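Local coordinates for putative ABC transporter, periplasmic binding protein, amino acid (Neisseria gonorrhoeae, PDB 2YJP) that binds L-cysteine as a periplasmic solute receptor and probably delivers it to an ABC transporter for uptake, at residues A[260-264]-A[265-269]. The protein carries 1 engineered substitution. Sequence-based numbering, arbitrary orientation.
Sequences AMKKD and GRLKA
The guanidinium of Arg266 carries Met261 CG on one face, 3.3 Å above its plane and shifted toward the rim, while Asp264 OD1 and Ala260 CB meet its edge. The methionine and arginine side chains cross at about a right angle, and the CG methylene is the atom that lies against the flat group. At the edge, NE of Arg266 gives a nearly straight salt-bridge hydrogen bond to Asp264 OD1 (2.8 Å), approaching from the syn side. The carboxylate is turned 49° from the guanidinium, and the second oxygen, Asp264 OD2, takes two weak bonds, from Arg266 NH2 (2.9 Å) and from NE. OD1 works twice, for its anti lone pair takes the backbone N of Arg266 at 3.2 Å. A bend at chi3 (-54°) brings the arginine head to Asp264 and Met261; its NH1 separately reaches a salt bridge with Asp91 of helix 80-93. The backbone N of Leu267 bonds to Met261 O (3.0 Å), and Lys262 CG rests beside Leu267 CD2. Leu267 itself packs on Phe80 and Ile84. Gly265, with a positive phi of 96°, leaves helical angles and ends the first helix. The result is a glycine helix C-terminus whose Gly265 is also the N-cap of the next helix, joining helix 248-264 to helix 266-274 in this family 3 solute-binding protein, away from the cysteine pocket.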
loop_
_atom_site.group_PDB
_atom_site.type_symbol
_atom_site.label_atom_id
_atom_site.label_comp_id
_atom_site.label_asym_id
_atom_site.label_seq_id
_atom_site.Cartn_x
_atom_site.Cartn_y
_atom_site.Cartn_z
ATOM N N ALA A 260 10.353 -17.644 0.201
ATOM C CA ALA A 260 10.040 -18.767 1.105
ATOM C C ALA A 260 8.582 -18.673 1.553
ATOM O O ALA A 260 7.922 -19.709 1.684
ATOM C CB ALA A 260 10.981 -18.842 2.316
ATOM N N MET A 261 8.093 -17.453 1.732
ATOM C CA MET A 261 6.695 -17.245 2.163
ATOM C C MET A 261 5.649 -17.597 1.120
ATOM O O MET A 261 4.547 -18.041 1.483
ATOM C CB MET A 261 6.455 -15.830 2.651
ATOM C CG MET A 261 7.016 -15.566 4.006
ATOM S SD MET A 261 6.972 -13.778 4.238
ATOM C CE MET A 261 6.968 -13.625 5.962
ATOM N N LYS A 262 6.004 -17.369 -0.149
ATOM C CA LYS A 262 5.238 -17.867 -1.306
ATOM C C LYS A 262 5.184 -19.395 -1.326
ATOM O O LYS A 262 4.151 -19.975 -1.587
ATOM C CB LYS A 262 5.820 -17.314 -2.612
ATOM C CG LYS A 262 5.640 -15.794 -2.756
ATOM C CD LYS A 262 6.331 -15.283 -4.003
ATOM C CE LYS A 262 6.123 -13.763 -4.161
ATOM N NZ LYS A 262 6.962 -13.261 -5.342
ATOM N N LYS A 263 6.290 -20.044 -1.021
ATOM C CA LYS A 263 6.378 -21.495 -1.171
ATOM C C LYS A 263 5.720 -22.234 -0.022
ATOM O O LYS A 263 5.082 -23.247 -0.243
ATOM C CB LYS A 263 7.841 -21.958 -1.316
ATOM C CG LYS A 263 8.365 -22.023 -2.778
ATOM C CD LYS A 263 9.895 -22.322 -2.836
ATOM C CE LYS A 263 10.250 -23.334 -3.935
ATOM N NZ LYS A 263 11.504 -24.167 -3.709
ATOM N N ASP A 264 5.873 -21.723 1.200
ATOM C CA ASP A 264 5.413 -22.416 2.397
ATOM C C ASP A 264 4.030 -22.040 2.947
ATOM O O ASP A 264 3.642 -22.530 3.993
ATOM C CB ASP A 264 6.479 -22.362 3.516
ATOM C CG ASP A 264 6.646 -20.941 4.165
ATOM O OD1 ASP A 264 5.859 -20.077 4.343
ATOM O OD2 ASP A 264 7.661 -20.548 4.566
ATOM N N GLY A 265 3.288 -21.174 2.271
ATOM C CA GLY A 265 1.913 -20.884 2.678
ATOM C C GLY A 265 1.740 -19.665 3.550
ATOM O O GLY A 265 0.620 -19.241 3.759
ATOM N N ARG A 266 2.826 -19.071 4.052
ATOM C CA ARG A 266 2.714 -17.870 4.885
ATOM C C ARG A 266 2.089 -16.684 4.211
ATOM O O ARG A 266 1.325 -15.973 4.852
ATOM C CB ARG A 266 4.056 -17.473 5.514
ATOM C CG ARG A 266 4.369 -18.390 6.763
ATOM C CD ARG A 266 5.778 -18.207 7.367
ATOM N NE ARG A 266 6.792 -18.357 6.357
ATOM C CZ ARG A 266 8.041 -17.900 6.428
ATOM N NH1 ARG A 266 8.456 -17.239 7.450
ATOM N NH2 ARG A 266 8.900 -18.091 5.478
ATOM N N LEU A 267 2.404 -16.450 2.937
ATOM C CA LEU A 267 1.706 -15.413 2.153
ATOM C C LEU A 267 0.218 -15.727 1.946
ATOM O O LEU A 267 -0.632 -14.886 2.176
ATOM C CB LEU A 267 2.418 -15.137 0.814
ATOM C CG LEU A 267 1.935 -13.859 0.114
ATOM C CD1 LEU A 267 2.351 -12.582 0.872
ATOM C CD2 LEU A 267 2.486 -13.824 -1.295
ATOM N N LYS A 268 -0.093 -16.964 1.573
ATOM C CA LYS A 268 -1.489 -17.397 1.458
ATOM C C LYS A 268 -2.248 -17.243 2.810
ATOM O O LYS A 268 -3.378 -16.721 2.845
ATOM C CB LYS A 268 -1.559 -18.823 0.878
ATOM C CG LYS A 268 -2.967 -19.416 0.637
ATOM C CD LYS A 268 -3.645 -18.903 -0.680
ATOM C CE LYS A 268 -4.511 -20.029 -1.347
ATOM N NZ LYS A 268 -5.970 -20.025 -0.953
ATOM N N ALA A 269 -1.606 -17.634 3.914
ATOM C CA ALA A 269 -2.188 -17.451 5.258
ATOM C C ALA A 269 -2.495 -15.962 5.593
ATOM O O ALA A 269 -3.597 -15.610 6.060
ATOM C CB ALA A 269 -1.327 -18.144 6.354
#